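Local coordinates for phospholipase C-beta (PLC-beta) (PDB 3QR0), which is a beta-class phospholipase C, a multidomain protein that joins a PH domain, EF-hand-like modules, a TIM-barrel domain holding calcium and a C2 domain, at residues V70-C75 with A404-D409; E354-V359 with L367-W372; L360-R365 with L598-F603; E378-H383 with C388-F393. One frame throughout, in Å; residues are numbered along the deposited sequence.

Contacts 2, 3 and 4 lie within the TIM-barrel domain, contact 3 joining its X and Y regions, and contact 1 ties it to the PH domain. Helix 354-361 is shared: contact 2 packs it on strand 366-372, and contact 3, its centre about 10 Å away, joins the turn after it to the loop 598-603. Contact 1 meets the same helix through a salt bridge from Arg-74 NH2 to Glu-354 OE2 (2.7 Å). Contact 4 extends the sheet of contact 2, their centres about 10 Å apart. Contact 2 binds the calcium ion. The side chain of His-383 lies about 6 Å from the calcium ion, that of Phe-600 about 13 Å.

Contact 1. Residues V70-C75 with A404-D409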
loop_
_atom_site.group_PDB
_atom_site.type_symbol
_atom_site.label_atom_id
_atom_site.label_comp_id
_atom_site.label_asym_id
_atom_site.label_seq_id
_atom_site.Cartn_x
_atom_site.Cartn_y
_atom_site.Cartn_z
ATOM N N VAL A 70 10.341 -3.551 -7.428
ATOM C CA VAL A 70 10.547 -2.612 -8.529
ATOM C C VAL A 70 9.523 -1.487 -8.391
ATOM O O VAL A 70 8.333 -1.737 -8.174
ATOM C CB VAL A 70 10.453 -3.297 -9.909
ATOM C CG1 VAL A 70 10.273 -2.261 -11.015
ATOM C CG2 VAL A 70 11.706 -4.145 -10.153
ATOM N N ARG A 71 10.008 -0.252 -8.483
ATOM C CA ARG A 71 9.188 0.938 -8.244
ATOM C C ARG A 71 8.806 1.641 -9.529
ATOM O O ARG A 71 7.691 2.142 -9.673
ATOM C CB ARG A 71 9.945 1.908 -7.333
ATOM C CG ARG A 71 10.256 1.339 -5.956
ATOM C CD ARG A 71 9.001 1.120 -5.148
ATOM N NE ARG A 71 9.243 0.361 -3.924
ATOM C CZ ARG A 71 8.337 0.156 -2.971
ATOM N NH1 ARG A 71 7.115 0.661 -3.073
ATOM N NH2 ARG A 71 8.662 -0.553 -1.900
ATOM N N ASP A 72 9.738 1.694 -10.466
ATOM C CA ASP A 72 9.457 2.283 -11.753
ATOM C C ASP A 72 10.434 1.756 -12.788
ATOM O O ASP A 72 11.521 1.284 -12.451
ATOM C CB ASP A 72 9.552 3.810 -11.668
ATOM C CG ASP A 72 8.663 4.520 -12.686
ATOM O OD1 ASP A 72 8.025 3.854 -13.536
ATOM O OD2 ASP A 72 8.606 5.766 -12.635
ATOM N N ILE A 73 10.007 1.818 -14.042
ATOM C CA ILE A 73 10.870 1.584 -15.178
ATOM C C ILE A 73 10.495 2.640 -16.204
ATOM O O ILE A 73 9.311 2.856 -16.481
ATOM C CB ILE A 73 10.760 0.139 -15.731
ATOM C CG1 ILE A 73 11.621 -0.024 -16.986
ATOM C CG2 ILE A 73 9.310 -0.251 -15.985
ATOM C CD1 ILE A 73 11.834 -1.469 -17.399
ATOM N N ARG A 74 11.512 3.324 -16.725
ATOM C CA ARG A 74 11.322 4.474 -17.609
ATOM C C ARG A 74 12.166 4.319 -18.855
ATOM O O ARG A 74 13.219 3.689 -18.819
ATOM C CB ARG A 74 11.746 5.756 -16.899
ATOM C CG ARG A 74 10.952 6.058 -15.664
ATOM C CD ARG A 74 11.670 6.996 -14.722
ATOM N NE ARG A 74 11.038 6.933 -13.411
ATOM C CZ ARG A 74 11.523 7.478 -12.299
ATOM N NH1 ARG A 74 12.653 8.178 -12.315
ATOM N NH2 ARG A 74 10.852 7.325 -11.166
ATOM N N CYS A 75 11.709 4.906 -19.954
ATOM C CA CYS A 75 12.459 4.861 -21.199
ATOM C C CYS A 75 12.412 6.199 -21.916
ATOM O O CYS A 75 11.669 7.099 -21.526
ATOM C CB CYS A 75 11.925 3.753 -22.108
ATOM S SG CYS A 75 10.236 4.022 -22.716
ATOM N N ALA A 404 2.056 11.202 -12.535
ATOM C CA ALA A 404 0.732 11.470 -11.957
ATOM C C ALA A 404 -0.303 10.374 -12.186
ATOM O O ALA A 404 -1.054 10.035 -11.276
ATOM C CB ALA A 404 0.194 12.799 -12.482
ATOM N N PHE A 405 -0.342 9.824 -13.397
ATOM C CA PHE A 405 -1.376 8.870 -13.760
ATOM C C PHE A 405 -0.858 7.510 -14.227
ATOM O O PHE A 405 -1.553 6.797 -14.953
ATOM C CB PHE A 405 -2.312 9.512 -14.791
ATOM C CG PHE A 405 -2.855 10.839 -14.340
ATOM C CD1 PHE A 405 -3.762 10.903 -13.289
ATOM C CD2 PHE A 405 -2.414 12.023 -14.913
ATOM C CE1 PHE A 405 -4.249 12.125 -12.841
ATOM C CE2 PHE A 405 -2.896 13.248 -14.473
ATOM C CZ PHE A 405 -3.816 13.302 -13.438
ATOM N N LYS A 406 0.340 7.134 -13.781
ATOM C CA LYS A 406 0.906 5.825 -14.120
ATOM C C LYS A 406 0.206 4.670 -13.403
ATOM O O LYS A 406 0.086 3.585 -13.974
ATOM C CB LYS A 406 2.422 5.764 -13.845
ATOM C CG LYS A 406 3.258 6.448 -14.904
ATOM C CD LYS A 406 4.766 6.149 -14.767
ATOM C CE LYS A 406 5.189 4.930 -15.589
ATOM N NZ LYS A 406 6.682 4.770 -15.641
ATOM N N VAL A 407 -0.243 4.889 -12.165
ATOM C CA VAL A 407 -0.896 3.822 -11.397
ATOM C C VAL A 407 -2.377 4.069 -11.132
ATOM O O VAL A 407 -3.106 3.127 -10.844
ATOM C CB VAL A 407 -0.187 3.534 -10.047
ATOM C CG1 VAL A 407 1.317 3.403 -10.255
ATOM C CG2 VAL A 407 -0.522 4.608 -9.010
ATOM N N SER A 408 -2.811 5.323 -11.231
ATOM C CA SER A 408 -4.217 5.686 -11.057
ATOM C C SER A 408 -4.632 6.701 -12.110
ATOM O O SER A 408 -3.881 7.625 -12.404
ATOM C CB SER A 408 -4.433 6.289 -9.666
ATOM O OG SER A 408 -5.744 6.815 -9.526
ATOM N N ASP A 409 -5.837 6.537 -12.650
ATOM C CA ASP A 409 -6.414 7.497 -13.591
ATOM C C ASP A 409 -7.130 8.650 -12.893
ATOM O O ASP A 409 -7.579 9.587 -13.558
ATOM C CB ASP A 409 -7.423 6.800 -14.514
ATOM C CG ASP A 409 -6.763 5.931 -15.567
ATOM O OD1 ASP A 409 -5.583 6.165 -15.902
ATOM O OD2 ASP A 409 -7.447 5.015 -16.078
HETATM O O HOH W 1 6.430 2.553 -17.710
#
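Asp-72 and Lys-406 meet in a salt bridge that carries most of this small interface between the PH domain and the X region of the barrel. Lys-406 NZ lies 2.7 Å from Asp-72 OD1 and donates to the syn lone pair of that oxygen, the one on the side of OD2. The two side chains cross at roughly a right angle. A long flexible lysine suits the place: the backbones are far apart here, and a bend at CG-CD (chi3 91°) turns the ammonium group to Asp-72 OD1.

The second carboxylate oxygen serves another cation. Arg-74 grips Asp-72 OD2 side-on, NE at 2.8 Å and NH2 at 3.1 Å from it; NE approaches from above the carboxylate plane, and NH2 on the anti side. NH2 also forms a salt bridge with Glu-354, so the basic groups are interleaved with acidic ones.

Among the hydrogen bonds, the one from Lys-406 NZ to Ile-73 O is weak, at 3.4 Å. A water bridges the same two groups, accepting from Lys-406 NZ at 3.0 Å and donating to Ile-73 O at 3.1 Å.

Strand 70-75 lies at the edge of the PH sheet, beside strand 105-110, where Arg-71 and Asp-72 lie opposite the single Cys-109, a classic beta bulge. Phe-138 of helix 127-141 adds a cation-pi contact to Lys-406, while Asp-72 and Val-407 both touch Leu-361 of helix 354-361.

Contact 2. Residues E354-V359 with L367-W372. With CA (calcium ion), chain B.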
loop_
_atom_site.group_PDB
_atom_site.type_symbol
_atom_site.label_atom_id
_atom_site.label_comp_id
_atom_site.label_asym_id
_atom_site.label_seq_id
_atom_site.Cartn_x
_atom_site.Cartn_y
_atom_site.Cartn_z
ATOM N N GLU A 354 12.689 13.350 -7.152
ATOM C CA GLU A 354 12.295 11.944 -7.326
ATOM C C GLU A 354 11.217 11.476 -6.344
ATOM O O GLU A 354 10.387 10.632 -6.693
ATOM C CB GLU A 354 13.528 11.034 -7.232
ATOM C CG GLU A 354 13.258 9.532 -7.416
ATOM C CD GLU A 354 12.648 9.170 -8.769
ATOM O OE1 GLU A 354 13.022 9.772 -9.801
ATOM O OE2 GLU A 354 11.796 8.257 -8.797
ATOM N N ILE A 355 11.222 12.023 -5.125
ATOM C CA ILE A 355 10.189 11.682 -4.139
ATOM C C ILE A 355 8.771 11.942 -4.668
ATOM O O ILE A 355 7.844 11.211 -4.324
ATOM C CB ILE A 355 10.424 12.416 -2.776
ATOM C CG1 ILE A 355 9.498 11.873 -1.676
ATOM C CG2 ILE A 355 10.243 13.921 -2.926
ATOM C CD1 ILE A 355 9.615 10.380 -1.427
ATOM N N TYR A 356 8.597 12.960 -5.512
ATOM C CA TYR A 356 7.285 13.220 -6.122
ATOM C C TYR A 356 6.827 12.069 -7.009
ATOM O O TYR A 356 5.666 11.673 -6.966
ATOM C CB TYR A 356 7.270 14.539 -6.901
ATOM C CG TYR A 356 7.162 15.742 -5.998
ATOM C CD1 TYR A 356 5.918 16.248 -5.618
ATOM C CD2 TYR A 356 8.304 16.361 -5.503
ATOM C CE1 TYR A 356 5.821 17.347 -4.771
ATOM C CE2 TYR A 356 8.217 17.460 -4.665
ATOM C CZ TYR A 356 6.983 17.946 -4.299
ATOM O OH TYR A 356 6.922 19.034 -3.461
ATOM N N ARG A 357 7.745 11.523 -7.802
ATOM C CA ARG A 357 7.430 10.369 -8.629
ATOM C C ARG A 357 7.071 9.197 -7.716
ATOM O O ARG A 357 6.060 8.541 -7.919
ATOM C CB ARG A 357 8.610 10.002 -9.539
ATOM C CG ARG A 357 9.025 11.094 -10.500
ATOM C CD ARG A 357 10.037 10.606 -11.531
ATOM N NE ARG A 357 10.528 11.715 -12.348
ATOM C CZ ARG A 357 11.597 12.474 -12.080
ATOM N NH1 ARG A 357 12.360 12.259 -11.016
ATOM N NH2 ARG A 357 11.916 13.458 -12.907
ATOM N N GLN A 358 7.881 8.958 -6.682
ATOM C CA GLN A 358 7.652 7.805 -5.805
ATOM C C GLN A 358 6.324 7.883 -5.062
ATOM O O GLN A 358 5.630 6.873 -4.929
ATOM C CB GLN A 358 8.803 7.615 -4.810
ATOM C CG GLN A 358 10.118 7.204 -5.456
ATOM C CD GLN A 358 10.008 5.931 -6.271
ATOM O OE1 GLN A 358 9.393 4.954 -5.839
ATOM N NE2 GLN A 358 10.615 5.931 -7.457
ATOM N N VAL A 359 5.969 9.071 -4.578
ATOM C CA VAL A 359 4.703 9.246 -3.857
ATOM C C VAL A 359 3.498 9.014 -4.776
ATOM O O VAL A 359 2.533 8.338 -4.389
ATOM C CB VAL A 359 4.642 10.629 -3.160
ATOM C CG1 VAL A 359 3.240 10.928 -2.650
ATOM C CG2 VAL A 359 5.652 10.670 -2.013
ATOM N N LEU A 367 -0.664 16.174 -3.164
ATOM C CA LEU A 367 0.734 16.472 -2.888
ATOM C C LEU A 367 0.868 17.906 -2.428
ATOM O O LEU A 367 -0.027 18.728 -2.664
ATOM C CB LEU A 367 1.575 16.297 -4.153
ATOM C CG LEU A 367 1.304 15.085 -5.037
ATOM C CD1 LEU A 367 2.108 15.208 -6.329
ATOM C CD2 LEU A 367 1.626 13.791 -4.315
ATOM N N GLU A 368 1.995 18.213 -1.796
ATOM C CA GLU A 368 2.270 19.566 -1.353
ATOM C C GLU A 368 3.555 20.110 -1.973
ATOM O O GLU A 368 4.567 19.408 -2.052
ATOM C CB GLU A 368 2.363 19.609 0.164
ATOM C CG GLU A 368 2.496 21.017 0.735
ATOM C CD GLU A 368 2.319 21.053 2.234
ATOM O OE1 GLU A 368 2.173 19.969 2.835
ATOM O OE2 GLU A 368 2.335 22.158 2.818
ATOM N N LEU A 369 3.490 21.362 -2.409
ATOM C CA LEU A 369 4.623 22.073 -2.982
ATOM C C LEU A 369 4.752 23.400 -2.237
ATOM O O LEU A 369 3.872 24.262 -2.342
ATOM C CB LEU A 369 4.408 22.326 -4.482
ATOM C CG LEU A 369 4.363 21.144 -5.470
ATOM C CD1 LEU A 369 3.125 20.259 -5.294
ATOM C CD2 LEU A 369 4.419 21.654 -6.909
ATOM N N ASP A 370 5.833 23.540 -1.466
ATOM C CA ASP A 370 6.146 24.780 -0.752
ATOM C C ASP A 370 7.043 25.622 -1.642
ATOM O O ASP A 370 8.240 25.337 -1.771
ATOM C CB ASP A 370 6.887 24.494 0.563
ATOM C CG ASP A 370 5.999 23.899 1.637
ATOM O OD1 ASP A 370 4.832 23.539 1.367
ATOM O OD2 ASP A 370 6.481 23.764 2.780
ATOM N N CYS A 371 6.475 26.673 -2.231
ATOM C CA CYS A 371 7.171 27.461 -3.246
ATOM C C CYS A 371 7.778 28.743 -2.670
ATOM O O CYS A 371 7.093 29.511 -1.998
ATOM C CB CYS A 371 6.216 27.796 -4.391
ATOM S SG CYS A 371 5.378 26.339 -5.055
ATOM N N TRP A 372 9.064 28.956 -2.947
ATOM C CA TRP A 372 9.799 30.140 -2.488
ATOM C C TRP A 372 10.580 30.767 -3.648
ATOM O O TRP A 372 10.871 30.102 -4.651
ATOM C CB TRP A 372 10.765 29.760 -1.352
ATOM C CG TRP A 372 10.073 29.189 -0.138
ATOM C CD1 TRP A 372 9.688 27.895 0.052
ATOM C CD2 TRP A 372 9.685 29.901 1.046
ATOM N NE1 TRP A 372 9.089 27.753 1.284
ATOM C CE2 TRP A 372 9.067 28.972 1.910
ATOM C CE3 TRP A 372 9.802 31.233 1.459
ATOM C CZ2 TRP A 372 8.557 29.334 3.163
ATOM C CZ3 TRP A 372 9.295 31.595 2.706
ATOM C CH2 TRP A 372 8.683 30.645 3.543
HETATM CA CA CA B . 4.274 23.085 3.816
HETATM O O HOH W 2 5.525 23.687 5.846
HETATM O O HOH W 3 3.175 22.301 5.844
#
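The ring of Tyr-356 meets the strand with its edge: near the ring plane lie Leu-367 CD1, 4.0 Å from Tyr-356 CD1, and the carbonyl oxygen of Glu-368. Leu-369 CD1 approaches CE1 of this ring obliquely. The phenol is well chosen, because its ring carbons pack on leucines while its hydroxyl satisfies a buried backbone group. Tyr-356 OH donates to Glu-368 O over 2.8 Å, in the carbonyl plane and on a lone pair.

One turn further along the helix, the side chains of Val-359 and Leu-367 pass in opposite directions, CG1 of Val-359 touching Leu-367 CD2 at 3.7 Å. Tyr-356 and Val-359 thus share the two methyls of Leu-367.

Glu-368 points away from the helix and, with CG anti to the backbone N (chi1 -174°) and the chain extended beyond, delivers OE2 to the calcium ion at 2.4 Å; its OE1 is held by Arg-570. Asp-370 binds the metal with both carboxylate oxygens. Two waters, Asn-339 and Glu-417 complete the site.

Segments 354-359 and 367-372 run nearly antiparallel, at 164°, as expected when a helix packs on the next strand in an alpha/beta barrel, here with the strand carrying two ligands of the calcium ion.

Contact 3. Residues L360-R365 with L598-F603; sequences LLTGCR and LNFQCF
Phe-600 carries this contact alone on its side, resting the end of its ring against Thr-362 and Cys-364. Leu-598 comes first, its carbonyl oxygen lying at the edge of the Phe-600 ring, in plane. Asn-599 then opens a type I turn, its backbone N bonded to Asn-582.

At Phe-600 the ring meets two residues. Thr-362 OG1 lies near the ring plane at the edge, 3.5 Å from CE2, whereas Cys-364 SG comes obliquely, 3.7 Å from CZ and 4.4 Å from the ring centroid, 40° off the ring normal. With SG anti to the backbone N (chi1 -170°), both CB and SG of Cys-364 lie against the ring, a soft apolar partner for it. Thr-362 and Cys-364 lie in the turn that follows helix 354-361, which closes with a Schellman motif in which Gly-363 takes a positive phi of 96° that favours glycine. Thr-362 OG1 bonds back to Val-359 O and accepts from Cys-364 N at 3.2 Å, forming an ST turn. The X and Y halves of the TIM-barrel domain meet here.

Beyond the ring, Cys-602 N closes the turn on Asn-599 O at 3.2 Å. Phe-603 has Phe-600 O over one face, offset toward the rim, and Tyr-114 packs edge-to-face with its ring.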
loop_
_atom_site.group_PDB
_atom_site.type_symbol
_atom_site.label_atom_id
_atom_site.label_comp_id
_atom_site.label_asym_id
_atom_site.label_seq_id
_atom_site.Cartn_x
_atom_site.Cartn_y
_atom_site.Cartn_z
ATOM N N LEU A 360 3.573 9.529 -6.005
ATOM C CA LEU A 360 2.504 9.329 -6.988
ATOM C C LEU A 360 2.366 7.858 -7.396
ATOM O O LEU A 360 1.271 7.393 -7.716
ATOM C CB LEU A 360 2.730 10.215 -8.219
ATOM C CG LEU A 360 2.424 11.703 -7.998
ATOM C CD1 LEU A 360 3.053 12.565 -9.079
ATOM C CD2 LEU A 360 0.915 11.937 -7.928
ATOM N N LEU A 361 3.473 7.125 -7.346
ATOM C CA LEU A 361 3.490 5.712 -7.719
ATOM C C LEU A 361 2.828 4.797 -6.695
ATOM O O LEU A 361 2.386 3.697 -7.044
ATOM C CB LEU A 361 4.920 5.251 -7.994
ATOM C CG LEU A 361 5.486 5.818 -9.296
ATOM C CD1 LEU A 361 7.003 5.641 -9.328
ATOM C CD2 LEU A 361 4.826 5.171 -10.507
ATOM N N THR A 362 2.730 5.253 -5.446
ATOM C CA THR A 362 1.936 4.544 -4.436
ATOM C C THR A 362 0.430 4.714 -4.660
ATOM O O THR A 362 -0.376 4.049 -4.006
ATOM C CB THR A 362 2.215 5.062 -3.018
ATOM O OG1 THR A 362 1.658 6.375 -2.870
ATOM C CG2 THR A 362 3.720 5.091 -2.719
ATOM N N GLY A 363 0.057 5.619 -5.560
ATOM C CA GLY A 363 -1.340 5.963 -5.789
ATOM C C GLY A 363 -1.786 7.202 -5.022
ATOM O O GLY A 363 -2.937 7.620 -5.146
ATOM N N CYS A 364 -0.895 7.788 -4.225
ATOM C CA CYS A 364 -1.178 9.071 -3.574
ATOM C C CYS A 364 -1.690 10.087 -4.598
ATOM O O CYS A 364 -1.146 10.175 -5.705
ATOM C CB CYS A 364 0.076 9.618 -2.900
ATOM S SG CYS A 364 -0.232 11.032 -1.843
ATOM N N ARG A 365 -2.733 10.834 -4.236
ATOM C CA ARG A 365 -3.384 11.777 -5.163
ATOM C C ARG A 365 -3.190 13.252 -4.804
ATOM O O ARG A 365 -3.398 14.122 -5.650
ATOM C CB ARG A 365 -4.891 11.494 -5.258
ATOM C CG ARG A 365 -5.259 10.092 -5.757
ATOM C CD ARG A 365 -4.935 9.893 -7.241
ATOM N NE ARG A 365 -3.560 9.454 -7.415
ATOM C CZ ARG A 365 -2.877 9.465 -8.555
ATOM N NH1 ARG A 365 -3.419 9.891 -9.692
ATOM N NH2 ARG A 365 -1.622 9.038 -8.547
ATOM N N LEU A 598 -0.081 12.960 5.188
ATOM C CA LEU A 598 0.910 12.269 5.995
ATOM C C LEU A 598 2.299 12.456 5.408
ATOM O O LEU A 598 2.460 12.680 4.208
ATOM C CB LEU A 598 0.572 10.779 6.076
ATOM C CG LEU A 598 -0.817 10.451 6.638
ATOM C CD1 LEU A 598 -1.168 8.992 6.393
ATOM C CD2 LEU A 598 -0.873 10.788 8.123
ATOM N N ASN A 599 3.304 12.353 6.265
ATOM C CA ASN A 599 4.686 12.347 5.824
ATOM C C ASN A 599 5.050 10.962 5.298
ATOM O O ASN A 599 5.263 10.037 6.078
ATOM C CB ASN A 599 5.603 12.757 6.974
ATOM C CG ASN A 599 5.377 14.190 7.406
ATOM O OD1 ASN A 599 5.359 15.101 6.582
ATOM N ND2 ASN A 599 5.200 14.397 8.700
ATOM N N PHE A 600 5.135 10.837 3.974
ATOM C CA PHE A 600 5.361 9.545 3.316
ATOM C C PHE A 600 6.738 8.949 3.582
ATOM O O PHE A 600 6.926 7.745 3.405
ATOM C CB PHE A 600 5.104 9.642 1.801
ATOM C CG PHE A 600 3.685 9.341 1.415
ATOM C CD1 PHE A 600 2.636 10.041 1.987
ATOM C CD2 PHE A 600 3.395 8.348 0.494
ATOM C CE1 PHE A 600 1.327 9.758 1.647
ATOM C CE2 PHE A 600 2.087 8.067 0.141
ATOM C CZ PHE A 600 1.054 8.761 0.720
ATOM N N GLN A 601 7.687 9.779 4.018
ATOM C CA GLN A 601 9.045 9.320 4.301
ATOM C C GLN A 601 9.189 8.677 5.677
ATOM O O GLN A 601 10.221 8.081 5.971
ATOM C CB GLN A 601 10.049 10.477 4.179
ATOM C CG GLN A 601 9.983 11.523 5.292
ATOM C CD GLN A 601 9.009 12.652 5.012
ATOM O OE1 GLN A 601 7.930 12.452 4.431
ATOM N NE2 GLN A 601 9.382 13.853 5.430
ATOM N N CYS A 602 8.174 8.818 6.527
ATOM C CA CYS A 602 8.221 8.258 7.873
ATOM C C CYS A 602 7.332 7.028 7.938
ATOM O O CYS A 602 6.113 7.145 7.961
ATOM C CB CYS A 602 7.770 9.288 8.900
ATOM S SG CYS A 602 7.841 8.714 10.616
ATOM N N PHE A 603 7.957 5.853 7.986
ATOM C CA PHE A 603 7.236 4.579 7.963
ATOM C C PHE A 603 6.778 4.142 9.348
ATOM O O PHE A 603 7.037 3.021 9.784
ATOM C CB PHE A 603 8.095 3.507 7.298
ATOM C CG PHE A 603 8.300 3.742 5.823
ATOM C CD1 PHE A 603 7.239 3.600 4.938
ATOM C CD2 PHE A 603 9.533 4.139 5.328
ATOM C CE1 PHE A 603 7.409 3.826 3.579
ATOM C CE2 PHE A 603 9.712 4.373 3.968
ATOM C CZ PHE A 603 8.650 4.213 3.096
#

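Contact 4. Residues E378-H383 with C388-F393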
loop_
_atom_site.group_PDB
_atom_site.type_symbol
_atom_site.label_atom_id
_atom_site.label_comp_id
_atom_site.label_asym_id
_atom_site.label_seq_id
_atom_site.Cartn_x
_atom_site.Cartn_y
_atom_site.Cartn_z
ATOM N N GLU A 378 14.469 32.031 -10.391
ATOM C CA GLU A 378 13.692 30.828 -10.696
ATOM C C GLU A 378 13.134 30.217 -9.409
ATOM O O GLU A 378 13.890 29.986 -8.471
ATOM C CB GLU A 378 14.575 29.806 -11.413
ATOM C CG GLU A 378 15.045 30.253 -12.803
ATOM C CD GLU A 378 13.914 30.351 -13.824
ATOM O OE1 GLU A 378 12.898 29.631 -13.684
ATOM O OE2 GLU A 378 14.048 31.148 -14.776
ATOM N N PRO A 379 11.814 29.942 -9.362
ATOM C CA PRO A 379 11.230 29.464 -8.110
ATOM C C PRO A 379 11.768 28.112 -7.665
ATOM O O PRO A 379 12.104 27.266 -8.498
ATOM C CB PRO A 379 9.730 29.363 -8.431
ATOM C CG PRO A 379 9.665 29.233 -9.897
ATOM C CD PRO A 379 10.796 30.054 -10.420
ATOM N N ILE A 380 11.832 27.929 -6.352
ATOM C CA ILE A 380 12.334 26.699 -5.762
ATOM C C ILE A 380 11.310 26.132 -4.803
ATOM O O ILE A 380 10.360 26.813 -4.416
ATOM C CB ILE A 380 13.655 26.928 -4.998
ATOM C CG1 ILE A 380 13.441 27.888 -3.820
ATOM C CG2 ILE A 380 14.733 27.445 -5.948
ATOM C CD1 ILE A 380 14.674 28.135 -2.999
ATOM N N ILE A 381 11.515 24.874 -4.436
ATOM C CA ILE A 381 10.721 24.208 -3.408
ATOM C C ILE A 381 11.631 23.825 -2.252
ATOM O O ILE A 381 12.693 23.232 -2.455
ATOM C CB ILE A 381 10.017 22.961 -3.961
ATOM C CG1 ILE A 381 8.908 23.380 -4.930
ATOM C CG2 ILE A 381 9.441 22.101 -2.822
ATOM C CD1 ILE A 381 8.218 22.211 -5.633
ATOM N N THR A 382 11.213 24.181 -1.040
ATOM C CA THR A 382 11.975 23.880 0.165
ATOM C C THR A 382 11.123 24.178 1.396
ATOM O O THR A 382 10.034 24.750 1.278
ATOM C CB THR A 382 13.295 24.705 0.235
ATOM O OG1 THR A 382 14.145 24.172 1.258
ATOM C CG2 THR A 382 13.021 26.185 0.517
ATOM N N HIS A 383 11.615 23.787 2.569
ATOM C CA HIS A 383 10.976 24.164 3.826
ATOM C C HIS A 383 11.613 25.468 4.296
ATOM O O HIS A 383 12.773 25.492 4.711
ATOM C CB HIS A 383 11.125 23.057 4.881
ATOM C CG HIS A 383 10.181 23.187 6.040
ATOM N ND1 HIS A 383 10.272 22.395 7.164
ATOM C CD2 HIS A 383 9.126 24.013 6.247
ATOM C CE1 HIS A 383 9.315 22.726 8.015
ATOM N NE2 HIS A 383 8.605 23.707 7.483
ATOM N N CYS A 388 16.988 22.754 5.319
ATOM C CA CYS A 388 16.685 21.805 4.252
ATOM C C CYS A 388 17.272 22.285 2.925
ATOM O O CYS A 388 17.401 23.487 2.688
ATOM C CB CYS A 388 15.175 21.597 4.108
ATOM S SG CYS A 388 14.408 20.696 5.480
ATOM N N THR A 389 17.652 21.338 2.071
ATOM C CA THR A 389 18.102 21.670 0.723
ATOM C C THR A 389 16.893 22.110 -0.114
ATOM O O THR A 389 15.752 22.023 0.342
ATOM C CB THR A 389 18.826 20.482 0.054
ATOM O OG1 THR A 389 17.929 19.376 -0.054
ATOM C CG2 THR A 389 20.060 20.058 0.875
ATOM N N GLU A 390 17.162 22.590 -1.323
ATOM C CA GLU A 390 16.138 23.129 -2.220
ATOM C C GLU A 390 16.163 22.371 -3.536
ATOM O O GLU A 390 17.212 21.853 -3.929
ATOM C CB GLU A 390 16.436 24.598 -2.530
ATOM C CG GLU A 390 16.711 25.458 -1.315
ATOM C CD GLU A 390 17.215 26.845 -1.678
ATOM O OE1 GLU A 390 17.696 27.042 -2.817
ATOM O OE2 GLU A 390 17.122 27.745 -0.815
ATOM N N VAL A 391 15.021 22.329 -4.221
ATOM C CA VAL A 391 14.947 21.810 -5.590
ATOM C C VAL A 391 14.214 22.824 -6.473
ATOM O O VAL A 391 13.499 23.691 -5.965
ATOM C CB VAL A 391 14.246 20.418 -5.657
ATOM C CG1 VAL A 391 15.057 19.362 -4.886
ATOM C CG2 VAL A 391 12.829 20.494 -5.129
ATOM N N LEU A 392 14.398 22.723 -7.788
ATOM C CA LEU A 392 13.732 23.635 -8.728
ATOM C C LEU A 392 12.262 23.267 -8.841
ATOM O O LEU A 392 11.921 22.094 -8.980
ATOM C CB LEU A 392 14.368 23.589 -10.123
ATOM C CG LEU A 392 15.650 24.383 -10.385
ATOM C CD1 LEU A 392 16.103 24.150 -11.826
ATOM C CD2 LEU A 392 15.455 25.875 -10.120
ATOM N N PHE A 393 11.393 24.270 -8.780
ATOM C CA PHE A 393 9.963 24.050 -8.974
ATOM C C PHE A 393 9.683 23.402 -10.335
ATOM O O PHE A 393 8.874 22.477 -10.435
ATOM C CB PHE A 393 9.196 25.368 -8.853
ATOM C CG PHE A 393 7.728 25.236 -9.148
ATOM C CD1 PHE A 393 6.834 24.928 -8.138
ATOM C CD2 PHE A 393 7.246 25.402 -10.441
ATOM C CE1 PHE A 393 5.475 24.783 -8.410
ATOM C CE2 PHE A 393 5.892 25.266 -10.719
ATOM C CZ PHE A 393 5.006 24.958 -9.702
#
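Ile-381 and Val-391 form the apolar centre of this hairpin, paired across it on the same face, with Ile-381 CB 3.9 Å from Val-391 CG2. The far end of Ile-381 turns to Phe-393: its CD1 meets Phe-393 CD1 at 3.9 Å, obliquely to the ring. Pro-379 adds a stiff hydrocarbon surface, its CG 4.0 Å from Phe-393 CB. Branched residues suit the extended backbone, and the phenylalanine ring, with CG anti to the backbone N (chi1 176°), leads into the core.

Backbone bonds hold this packing in register. Ile-381 N donates to Val-391 O (2.8 Å) and Val-391 N returns a bond to Ile-381 O (3.1 Å), making an antiparallel hydrogen-bonded pair. Ile-380 and Leu-392 are the neighbouring non-hydrogen-bonded pair, and Phe-393 N reaches Pro-379 O at 3.1 Å just where a helix begins, Leu-392 being its N-cap.

Toward the other end the contact becomes polar. Thr-382 OG1 donates to Thr-389 O at 2.8 Å from well above the carbonyl plane, so a side-chain hydroxyl takes up the bonding beyond the Ile-381/Val-391 pair; Ser-351 OG bonds to the same oxygen.

Strand 391-392 edges the sheet, while strand 380-381 lies between it and strand 366-372. Phe-393 packs on Leu-369 and Cys-371 of that strand and on Leu-428 of helix 422-436; Ile-381 and Val-391 both lie against Val-396 of helix 393-403.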